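PDB 6S1Y: angiotensin-converting enzyme from Anopheles gambiae, which is a zinc-dependent peptidase that probably cleaves short peptides, as other angiotensin-converting enzymes do, and is bound here to a dipeptide unit of gamma-polyglutamic acid. Local coordinates for residues A[61-66]-A[91-96]; A[84-89]-A[372-377]; A[108-113]-A[172-177]. All blocks are in the same frame, centred on the assembly; numbering follows the deposited sequence.

Contact 1 of 3, residues A[61-66]-A[91-96]; sequences EVAKAV and AKLGYA
Leu-93 and Ala-96 meet Ala-63 and Lys-64 on one side of a helix, a worked example of how small side chains let a loop lie close to a helical backbone. The apolar part centres on Leu-93. One of its two methyls does the touching: CD2 rests 3.3 Å from Ala-63 O and 4.1 Å from Ala-63 CB, so it meets the backbone more closely than the side chain. Leu-93 leaves the backbone toward the helix, and with CG beside the backbone N (chi1 -64°) and an extended chi2 (179°), CD2 is the methyl left to touch. Ala-96 adds a methyl-to-methyl approach, its CB 4.3 Å from Ala-63 CB.

The polar part is loose. The aliphatic chain of Lys-64 runs past the carbonyl of Ala-96, with CG 3.6 Å from Ala-96 O. CE is modelled nearer still, but that closeness is doubtful. NZ stays 3.8 Å from Ala-96 O and instead makes a weak hydrogen bond to Leu-98 O. No hydrogen bond joins the two segments.

Within the loop, Ala-96 N bonds Leu-93 O at 3.2 Å, closing a type II' beta turn with Gly-94 at its second position, where a positive phi (59°) favours glycine. This turn places Leu-93 and Ala-96 together before the helix.

The connection between helices 81-90 and 100-119 thus lies against helix 46-70, while Ala-63 and Val-66 also touch helix 12-42. The ring of Tyr-95 packs on helices 100-119 and 168-184, and its hydroxyl hydrogen bonds with Asp-491 and Asn-178.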
# COMPACT_ATOMS: atom_id res chain seq x y z
N GLU A 61 -1.99 18.44 -22.39
CA GLU A 61 -2.63 19.45 -23.23
C GLU A 61 -4.14 19.39 -23.10
O GLU A 61 -4.79 20.39 -22.78
CB GLU A 61 -2.21 19.25 -24.69
CG GLU A 61 -0.84 19.79 -25.03
CD GLU A 61 -0.37 19.35 -26.42
OE1 GLU A 61 -1.19 19.32 -27.36
OE2 GLU A 61 0.84 19.03 -26.56
N VAL A 62 -4.73 18.22 -23.35
CA VAL A 62 -6.18 18.07 -23.26
C VAL A 62 -6.70 18.62 -21.93
O VAL A 62 -7.69 19.36 -21.89
CB VAL A 62 -6.57 16.58 -23.44
CG1 VAL A 62 -8.05 16.37 -23.14
CG2 VAL A 62 -6.22 16.09 -24.86
N ALA A 63 -6.05 18.25 -20.82
CA ALA A 63 -6.57 18.65 -19.51
C ALA A 63 -6.47 20.16 -19.30
O ALA A 63 -7.34 20.75 -18.65
CB ALA A 63 -5.82 17.92 -18.38
N LYS A 64 -5.45 20.80 -19.86
CA LYS A 64 -5.36 22.25 -19.79
C LYS A 64 -6.54 22.90 -20.52
O LYS A 64 -7.17 23.83 -20.01
CB LYS A 64 -4.04 22.74 -20.37
CG LYS A 64 -2.84 22.63 -19.44
CD LYS A 64 -1.60 23.13 -20.16
CE LYS A 64 -0.32 22.64 -19.51
NZ LYS A 64 0.55 21.92 -20.49
N ALA A 65 -6.83 22.42 -21.73
CA ALA A 65 -7.95 22.96 -22.51
C ALA A 65 -9.27 22.72 -21.80
O ALA A 65 -10.12 23.62 -21.72
CB ALA A 65 -7.98 22.31 -23.89
N VAL A 66 -9.47 21.51 -21.28
CA VAL A 66 -10.69 21.21 -20.52
C VAL A 66 -10.84 22.17 -19.36
O VAL A 66 -11.93 22.67 -19.08
CB VAL A 66 -10.67 19.75 -20.04
CG1 VAL A 66 -11.72 19.54 -18.96
CG2 VAL A 66 -10.88 18.81 -21.21
N ALA A 91 -11.59 19.92 -13.59
CA ALA A 91 -10.71 21.08 -13.66
C ALA A 91 -9.44 20.93 -12.84
O ALA A 91 -8.59 21.83 -12.87
CB ALA A 91 -11.47 22.33 -13.20
N LYS A 92 -9.29 19.83 -12.10
CA LYS A 92 -8.10 19.63 -11.27
C LYS A 92 -6.96 19.13 -12.15
O LYS A 92 -7.01 18.02 -12.68
CB LYS A 92 -8.41 18.64 -10.16
CG LYS A 92 -7.31 18.55 -9.12
CD LYS A 92 -7.86 18.16 -7.75
CE LYS A 92 -8.69 16.87 -7.79
NZ LYS A 92 -9.50 16.71 -6.55
N LEU A 93 -5.92 19.95 -12.29
CA LEU A 93 -4.86 19.67 -13.25
C LEU A 93 -3.72 18.85 -12.66
O LEU A 93 -3.15 18.00 -13.36
CB LEU A 93 -4.28 20.98 -13.80
CG LEU A 93 -5.20 21.89 -14.61
CD1 LEU A 93 -4.44 23.12 -15.03
CD2 LEU A 93 -5.72 21.15 -15.82
N GLY A 94 -3.35 19.11 -11.40
CA GLY A 94 -2.16 18.49 -10.84
C GLY A 94 -0.94 18.86 -11.66
O GLY A 94 -0.72 20.03 -12.01
N TYR A 95 -0.14 17.85 -11.98
CA TYR A 95 1.10 18.09 -12.71
C TYR A 95 0.85 18.73 -14.06
O TYR A 95 1.70 19.47 -14.58
CB TYR A 95 1.87 16.78 -12.90
CG TYR A 95 2.49 16.22 -11.63
CD1 TYR A 95 2.49 16.95 -10.45
CD2 TYR A 95 3.09 14.96 -11.63
CE1 TYR A 95 3.04 16.44 -9.31
CE2 TYR A 95 3.66 14.44 -10.48
CZ TYR A 95 3.63 15.19 -9.32
OH TYR A 95 4.20 14.68 -8.16
N ALA A 96 -0.31 18.46 -14.66
CA ALA A 96 -0.61 19.03 -15.97
C ALA A 96 -0.65 20.55 -15.94
O ALA A 96 -0.66 21.16 -17.00
CB ALA A 96 -1.94 18.47 -16.50

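Contact 2 of 3, residues A[84-89]-A[372-377]; sequences KRRIKK and PVEFRG
Phe-375 is met by three basic side chains of helix 81-90, all through carbon. Lys-89 CD comes to the ring's edge, near its plane, 3.5 Å from Phe-375 CE1. Arg-86 CG lies 3.5 Å from Phe-375 CZ, and Arg-85 CG stands 4.0 Å from Phe-375 CE1. The Arg-86 guanidinium is turned 71° from the ring and does not stack on it. Beside the ring, Glu-374 CB abuts Lys-89 CB at 4.0 Å. Glu-374 CG sits between the backbone N and the carbonyl carbon (chi1 71°), and a bend at chi2 brings OE1 within 3.3 Å of Arg-86 CB.

Outward from this shell, Ser-550 ties the two segments together: it hydrogen bonds with the backbone of Phe-375, through OG with Lys-89 NZ, and through its carbonyl with Arg-85 NH2. On helix 12-42, Glu-23 forms a salt bridge with Arg-86 NE.

Glu-374 OE1 approaches Arg-86 NE only to 4.2 Å, beyond a salt bridge, and also lies close to Glu-23 OE2. The positive charge of Arg-86 probably eases that meeting of two acids. The basic residues thus lend their hydrocarbon to the aromatic ring and spend their polar ends on third parties.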
# COMPACT_ATOMS: atom_id res chain seq x y z
N LYS A 84 -21.77 20.44 -9.89
CA LYS A 84 -20.65 21.22 -9.38
C LYS A 84 -19.43 20.34 -9.17
O LYS A 84 -18.29 20.76 -9.40
CB LYS A 84 -21.03 21.89 -8.05
CG LYS A 84 -22.09 22.96 -8.13
CD LYS A 84 -22.19 23.71 -6.79
CE LYS A 84 -23.53 24.39 -6.61
NZ LYS A 84 -23.53 25.39 -5.49
N ARG A 85 -19.65 19.10 -8.73
CA ARG A 85 -18.55 18.21 -8.40
C ARG A 85 -17.87 17.68 -9.65
O ARG A 85 -16.65 17.48 -9.66
CB ARG A 85 -19.07 17.06 -7.54
CG ARG A 85 -18.02 16.31 -6.76
CD ARG A 85 -18.67 15.21 -5.92
NE ARG A 85 -17.68 14.27 -5.42
CZ ARG A 85 -16.89 14.49 -4.37
NH1 ARG A 85 -16.97 15.63 -3.71
NH2 ARG A 85 -16.01 13.57 -4.00
N ARG A 86 -18.64 17.43 -10.71
CA ARG A 86 -18.04 16.97 -11.96
C ARG A 86 -17.15 18.04 -12.56
O ARG A 86 -16.12 17.71 -13.16
CB ARG A 86 -19.14 16.57 -12.94
CG ARG A 86 -19.82 15.25 -12.61
CD ARG A 86 -21.21 15.14 -13.24
NE ARG A 86 -21.16 15.07 -14.70
CZ ARG A 86 -22.21 15.25 -15.50
NH1 ARG A 86 -23.41 15.52 -14.99
NH2 ARG A 86 -22.06 15.17 -16.82
N ILE A 87 -17.52 19.31 -12.40
CA ILE A 87 -16.74 20.39 -12.99
C ILE A 87 -15.46 20.62 -12.19
O ILE A 87 -14.41 20.91 -12.77
CB ILE A 87 -17.58 21.67 -13.07
CG1 ILE A 87 -18.68 21.53 -14.13
CG2 ILE A 87 -16.70 22.88 -13.38
CD1 ILE A 87 -19.96 22.24 -13.76
N LYS A 88 -15.53 20.50 -10.86
CA LYS A 88 -14.34 20.71 -10.03
C LYS A 88 -13.30 19.62 -10.28
O LYS A 88 -12.10 19.92 -10.41
CB LYS A 88 -14.74 20.74 -8.56
CG LYS A 88 -13.58 21.00 -7.59
CD LYS A 88 -14.02 20.87 -6.12
CE LYS A 88 -14.15 19.40 -5.69
NZ LYS A 88 -15.39 19.14 -4.89
N LYS A 89 -13.72 18.36 -10.36
CA LYS A 89 -12.76 17.27 -10.53
C LYS A 89 -12.18 17.25 -11.93
O LYS A 89 -11.01 16.87 -12.11
CB LYS A 89 -13.43 15.94 -10.20
CG LYS A 89 -13.84 15.86 -8.73
CD LYS A 89 -14.54 14.56 -8.37
CE LYS A 89 -13.58 13.54 -7.82
NZ LYS A 89 -13.34 13.71 -6.35
N PRO A 372 -18.97 8.56 -14.82
CA PRO A 372 -18.11 9.43 -15.63
C PRO A 372 -16.66 9.33 -15.18
O PRO A 372 -16.36 8.99 -14.04
CB PRO A 372 -18.68 10.83 -15.39
CG PRO A 372 -19.53 10.70 -14.17
CD PRO A 372 -20.02 9.30 -14.12
N VAL A 373 -15.76 9.66 -16.11
CA VAL A 373 -14.34 9.36 -15.92
C VAL A 373 -13.80 9.99 -14.64
O VAL A 373 -13.04 9.36 -13.91
CB VAL A 373 -13.53 9.80 -17.16
CG1 VAL A 373 -13.70 11.31 -17.42
CG2 VAL A 373 -12.07 9.45 -16.96
N GLU A 374 -14.19 11.23 -14.35
CA GLU A 374 -13.64 11.92 -13.18
C GLU A 374 -14.22 11.42 -11.86
O GLU A 374 -13.77 11.88 -10.80
CB GLU A 374 -13.86 13.43 -13.32
CG GLU A 374 -15.30 13.90 -13.16
CD GLU A 374 -16.13 13.78 -14.44
OE1 GLU A 374 -17.02 14.63 -14.66
OE2 GLU A 374 -15.91 12.83 -15.21
N PHE A 375 -15.20 10.52 -11.88
CA PHE A 375 -15.65 9.84 -10.67
C PHE A 375 -15.12 8.41 -10.59
O PHE A 375 -15.42 7.71 -9.62
CB PHE A 375 -17.18 9.81 -10.59
CG PHE A 375 -17.82 11.13 -10.27
CD1 PHE A 375 -17.06 12.23 -9.88
CD2 PHE A 375 -19.19 11.28 -10.34
CE1 PHE A 375 -17.67 13.44 -9.56
CE2 PHE A 375 -19.80 12.50 -10.04
CZ PHE A 375 -19.05 13.57 -9.65
N ARG A 376 -14.36 7.97 -11.58
CA ARG A 376 -13.82 6.61 -11.59
C ARG A 376 -12.52 6.57 -10.78
O ARG A 376 -11.41 6.45 -11.30
CB ARG A 376 -13.63 6.12 -13.02
CG ARG A 376 -14.95 5.88 -13.74
CD ARG A 376 -14.79 5.55 -15.20
NE ARG A 376 -14.33 4.19 -15.43
CZ ARG A 376 -14.35 3.59 -16.62
NH1 ARG A 376 -14.81 4.25 -17.67
NH2 ARG A 376 -13.90 2.34 -16.75
N GLY A 377 -12.70 6.71 -9.46
CA GLY A 377 -11.64 6.56 -8.48
C GLY A 377 -12.24 6.22 -7.13
O GLY A 377 -13.46 6.14 -6.96

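Contact 3 of 3, residues A[108-113]-A[172-177]; sequences GAIASM and QKYVEL
The hydroxyl of Tyr-174, whose ring packs against Ile-110 and Met-113 of helix 100-119, hydrogen bonds with Asp-491 OD1 and so gives this buried side chain a polar anchor. Between the two helices themselves the contact is apolar, with no hydrogen bond across it. Ile-110 crosses the ring obliquely, with CG1 3.8 Å from Tyr-174 CD1 and the CD1 methyl of Ile-110 lying near Tyr-174 CD1 and CE1. The side chain of Ile-110 is about 10 Å from the bound gamma-linked diglutamate. Met-113 crosses the ring at about a right angle. The bend at its last torsion (chi3 -78°) carries the CE methyl to 3.7 Å from Tyr-174 CD2, making the terminal methyl, not the sulfur, the nearest group.

Ala-109 marks the point of closest backbone approach: its CB is 4.2 Å from Tyr-174 CB and 4.0 Å from Lys-173 CG. Lys-173 then bends away toward Glu-105, a long and weak ion pair.

Axes of the two segments pass 8.8 Å apart at 146°, a roughly antiparallel helix pair. Phe-446 and Val-445 of helix 431-447 pack on helix 168-184 at Tyr-174 and Val-175.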
# COMPACT_ATOMS: atom_id res chain seq x y z
N GLY A 108 10.21 12.74 -16.45
CA GLY A 108 11.50 12.13 -16.72
C GLY A 108 12.34 11.97 -15.47
O GLY A 108 13.12 11.01 -15.37
N ALA A 109 12.20 12.87 -14.51
CA ALA A 109 12.90 12.71 -13.24
C ALA A 109 12.36 11.50 -12.49
O ALA A 109 13.12 10.65 -12.02
CB ALA A 109 12.78 13.98 -12.40
N ILE A 110 11.03 11.36 -12.44
CA ILE A 110 10.41 10.21 -11.76
C ILE A 110 10.81 8.91 -12.45
O ILE A 110 11.34 7.98 -11.81
CB ILE A 110 8.88 10.40 -11.73
CG1 ILE A 110 8.55 11.65 -10.90
CG2 ILE A 110 8.19 9.17 -11.20
CD1 ILE A 110 7.09 12.04 -10.86
N ALA A 111 10.58 8.82 -13.76
CA ALA A 111 10.93 7.63 -14.52
C ALA A 111 12.40 7.27 -14.33
O ALA A 111 12.76 6.09 -14.30
CB ALA A 111 10.64 7.85 -16.01
N SER A 112 13.26 8.27 -14.17
CA SER A 112 14.66 7.99 -13.93
C SER A 112 14.87 7.25 -12.61
O SER A 112 15.67 6.31 -12.53
CB SER A 112 15.46 9.29 -13.93
OG SER A 112 16.76 9.04 -13.46
N MET A 113 14.15 7.66 -11.55
CA MET A 113 14.22 6.93 -10.28
C MET A 113 13.62 5.53 -10.41
O MET A 113 14.24 4.53 -10.02
CB MET A 113 13.49 7.71 -9.18
CG MET A 113 14.03 9.09 -8.93
SD MET A 113 13.40 9.82 -7.41
CE MET A 113 11.76 10.33 -7.91
N GLN A 172 15.92 15.29 -6.40
CA GLN A 172 15.90 16.72 -6.09
C GLN A 172 15.13 17.49 -7.15
O GLN A 172 14.37 18.42 -6.84
CB GLN A 172 17.32 17.25 -5.96
CG GLN A 172 17.39 18.71 -5.54
CD GLN A 172 16.73 18.94 -4.21
OE1 GLN A 172 16.91 18.16 -3.26
NE2 GLN A 172 15.94 20.00 -4.12
N LYS A 173 15.30 17.10 -8.42
CA LYS A 173 14.55 17.73 -9.51
C LYS A 173 13.07 17.45 -9.37
O LYS A 173 12.23 18.33 -9.58
CB LYS A 173 15.08 17.22 -10.85
CG LYS A 173 14.25 17.67 -12.05
CD LYS A 173 14.26 19.18 -12.22
CE LYS A 173 15.64 19.69 -12.64
NZ LYS A 173 15.68 21.18 -12.70
N TYR A 174 12.71 16.21 -9.02
CA TYR A 174 11.31 15.87 -8.83
C TYR A 174 10.69 16.71 -7.73
O TYR A 174 9.55 17.17 -7.85
CB TYR A 174 11.21 14.39 -8.50
CG TYR A 174 10.08 13.96 -7.58
CD1 TYR A 174 8.75 14.04 -7.98
CD2 TYR A 174 10.36 13.42 -6.34
CE1 TYR A 174 7.73 13.62 -7.15
CE2 TYR A 174 9.34 12.98 -5.51
CZ TYR A 174 8.03 13.07 -5.91
OH TYR A 174 7.04 12.61 -5.05
N VAL A 175 11.42 16.92 -6.65
CA VAL A 175 10.87 17.72 -5.56
C VAL A 175 10.60 19.14 -6.03
O VAL A 175 9.56 19.73 -5.71
CB VAL A 175 11.80 17.69 -4.35
CG1 VAL A 175 11.51 18.86 -3.43
CG2 VAL A 175 11.62 16.36 -3.62
N GLU A 176 11.54 19.72 -6.80
CA GLU A 176 11.43 21.12 -7.19
C GLU A 176 10.23 21.35 -8.10
O GLU A 176 9.50 22.33 -7.93
CB GLU A 176 12.72 21.61 -7.86
CG GLU A 176 13.77 22.03 -6.85
CD GLU A 176 15.21 21.85 -7.34
OE1 GLU A 176 16.13 22.10 -6.52
OE2 GLU A 176 15.42 21.48 -8.51
N LEU A 177 10.02 20.45 -9.07
CA LEU A 177 8.92 20.63 -10.01
C LEU A 177 7.60 20.15 -9.45
O LEU A 177 6.54 20.62 -9.88
CB LEU A 177 9.23 19.90 -11.31
CG LEU A 177 10.39 20.53 -12.10
CD1 LEU A 177 10.87 19.61 -13.19
CD2 LEU A 177 9.97 21.89 -12.67

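Overall arrangement
Contact 3 is the buried one, contact 1 partly buried, and contact 2 a surface contact. Their chemistry follows: apolar side chains around one tyrosine in contact 3, small methyls against backbone in contact 1, and the hydrocarbon of charged residues in contact 2. Contacts 1 and 2 have centres 13 Å apart and adjoin in sequence, helix 81-90 leading into the loop 91-96. Contact 1 meets contact 3 through Tyr-95, which touches Tyr-174 and Ile-110; Asp-491 binds both tyrosine hydroxyls. Contact 2 spans by far the most sequence, joining helix 81-90 to the loop between helices 349-368 and 381-395, which carry the zinc ligands His-357, His-361 and Glu-385.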